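Local structure of putative uncharacterized protein (4JVS) at residues L25-Q30 and T55-F60. The protein probably stimulates GTP hydrolysis by a host GTPase through the GAP domain that forms this chain, as a Dot/Icm-secreted Legionella effector. Numbering follows the deposited sequence.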
# COMPACT_ATOMS: atom_id res chain seq x y z
N LEU A 25 19.97 -7.24 21.61
CA LEU A 25 19.16 -6.03 21.62
C LEU A 25 19.38 -5.21 20.36
O LEU A 25 20.47 -4.70 20.11
CB LEU A 25 19.55 -5.18 22.83
CG LEU A 25 18.83 -3.85 23.10
CD1 LEU A 25 17.53 -4.09 23.83
CD2 LEU A 25 19.73 -2.97 23.91
N LEU A 26 18.34 -5.08 19.55
CA LEU A 26 18.43 -4.24 18.36
C LEU A 26 18.49 -2.78 18.76
O LEU A 26 17.61 -2.28 19.46
CB LEU A 26 17.23 -4.47 17.44
CG LEU A 26 16.98 -5.92 17.04
CD1 LEU A 26 15.78 -5.96 16.13
CD2 LEU A 26 18.21 -6.53 16.38
N GLN A 27 19.54 -2.10 18.31
CA GLN A 27 19.74 -0.69 18.62
C GLN A 27 19.91 0.16 17.37
O GLN A 27 20.46 -0.31 16.37
CB GLN A 27 20.94 -0.51 19.56
CG GLN A 27 20.57 -0.54 21.03
CD GLN A 27 21.73 -0.14 21.92
OE1 GLN A 27 22.80 -0.76 21.88
NE2 GLN A 27 21.53 0.90 22.72
N MET A 28 19.50 1.41 17.43
CA MET A 28 19.58 2.27 16.28
C MET A 28 20.68 3.28 16.40
O MET A 28 20.79 3.98 17.36
CB MET A 28 18.28 2.95 16.02
CG MET A 28 17.19 1.99 15.69
SD MET A 28 15.87 2.83 14.89
CE MET A 28 16.73 3.81 13.69
N GLU A 29 21.49 3.31 15.37
CA GLU A 29 22.82 3.85 15.40
C GLU A 29 22.94 5.35 15.35
O GLU A 29 22.00 6.07 15.05
CB GLU A 29 23.68 3.20 14.33
CG GLU A 29 23.04 2.04 13.61
CD GLU A 29 23.98 0.88 13.45
OE1 GLU A 29 24.78 0.87 12.52
OE2 GLU A 29 23.92 -0.03 14.28
N GLN A 30 24.14 5.82 15.63
CA GLN A 30 24.35 7.20 15.92
C GLN A 30 23.92 8.06 14.77
O GLN A 30 23.26 9.06 14.96
CB GLN A 30 25.83 7.44 16.21
CG GLN A 30 26.72 7.55 14.98
CD GLN A 30 27.85 8.55 15.17
OE1 GLN A 30 27.77 9.70 14.75
NE2 GLN A 30 28.92 8.11 15.80
N THR A 55 13.22 -5.93 20.68
CA THR A 55 12.92 -4.80 19.82
C THR A 55 12.37 -3.62 20.61
O THR A 55 11.77 -2.71 20.04
CB THR A 55 11.86 -5.18 18.79
OG1 THR A 55 10.65 -5.55 19.46
CG2 THR A 55 12.34 -6.36 17.96
N GLU A 56 12.57 -3.65 21.92
CA GLU A 56 12.02 -2.65 22.83
C GLU A 56 12.61 -1.25 22.58
O GLU A 56 11.91 -0.24 22.71
CB GLU A 56 12.25 -3.07 24.29
CG GLU A 56 12.65 -4.55 24.48
CD GLU A 56 11.52 -5.53 24.17
OE1 GLU A 56 11.81 -6.68 23.76
OE2 GLU A 56 10.34 -5.16 24.35
N GLU A 57 13.89 -1.19 22.23
CA GLU A 57 14.56 0.09 22.06
C GLU A 57 14.56 0.59 20.61
O GLU A 57 15.22 1.58 20.28
CB GLU A 57 15.98 0.03 22.64
CG GLU A 57 15.98 -0.35 24.11
CD GLU A 57 17.26 0.02 24.83
OE1 GLU A 57 17.49 -0.53 25.93
OE2 GLU A 57 18.03 0.86 24.29
N VAL A 58 13.80 -0.10 19.76
CA VAL A 58 13.65 0.29 18.37
C VAL A 58 12.53 1.34 18.24
O VAL A 58 11.39 1.10 18.64
CB VAL A 58 13.37 -0.94 17.46
CG1 VAL A 58 13.17 -0.53 16.01
CG2 VAL A 58 14.51 -1.94 17.56
N ASN A 59 12.87 2.50 17.69
CA ASN A 59 11.88 3.52 17.39
C ASN A 59 11.42 3.40 15.94
O ASN A 59 12.14 3.80 15.02
CB ASN A 59 12.45 4.91 17.65
CG ASN A 59 11.44 6.02 17.41
OD1 ASN A 59 10.51 5.89 16.61
ND2 ASN A 59 11.63 7.13 18.08
N PHE A 60 10.21 2.89 15.75
CA PHE A 60 9.72 2.58 14.41
C PHE A 60 9.60 3.80 13.50
O PHE A 60 9.89 3.71 12.30
CB PHE A 60 8.44 1.75 14.48
CG PHE A 60 8.69 0.34 14.90
CD1 PHE A 60 9.24 -0.57 14.02
CD2 PHE A 60 8.40 -0.08 16.18
CE1 PHE A 60 9.48 -1.88 14.41
CE2 PHE A 60 8.65 -1.37 16.57
CZ PHE A 60 9.19 -2.27 15.69
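Leu26 and Val58 meet where two loops, one leading into helix 34-45 and the other joining it to helix 60-80, lie against each other without a hydrogen bond between them. Val58 CG2 lies against the base of the Leu26 side chain, 3.7 Å from CB and equally 3.7 Å from the backbone O, so a single methyl group touches both side chain and carbonyl. Further out, Leu26 runs alongside Thr55, both side chains pointing the same way, and CD1 rests 3.9 Å from Thr55 CG2. While this methyl meets Leu26, Thr55 OG1 makes a weak hydrogen bond with Gln178 OE1. Leu26 also packs on Trp41 and on Leu174 of helix 156-177, which places this apolar patch between helices of the GAP domain's N-terminal subdomain.

Toward solvent the character changes. Glu57, in the type I turn from Thr55 to Val58, reaches out with its chain extended beyond CG (chi2 -161°) and crosses Leu25 at about a right angle, its OE1 lying 3.9 Å from Leu25 CD2. Gln27 runs beside the same glutamate, yet its amide stands nearly perpendicular to the carboxylate (88°), and NE2 stays 3.8 Å from OE2, an approach too long for a hydrogen bond. At the other end Met28, with CG beside its backbone N (chi1 -63°), brings SD to 3.9 Å from the backbone O of Asn59, the N-cap of helix 60-80, whose OD1 bonds Gln62 N.

Methyl and thioether contacts, with Glu57 packed on both Leu25 methyls, thus join the loops directly, while backbone hydrogen bonds between Leu26 and Arg54 and one from Trp41 NE1 to Gln27 O supply polar ties just beside them; Gln27 and Glu57 may add, at most, a weak electrostatic attraction.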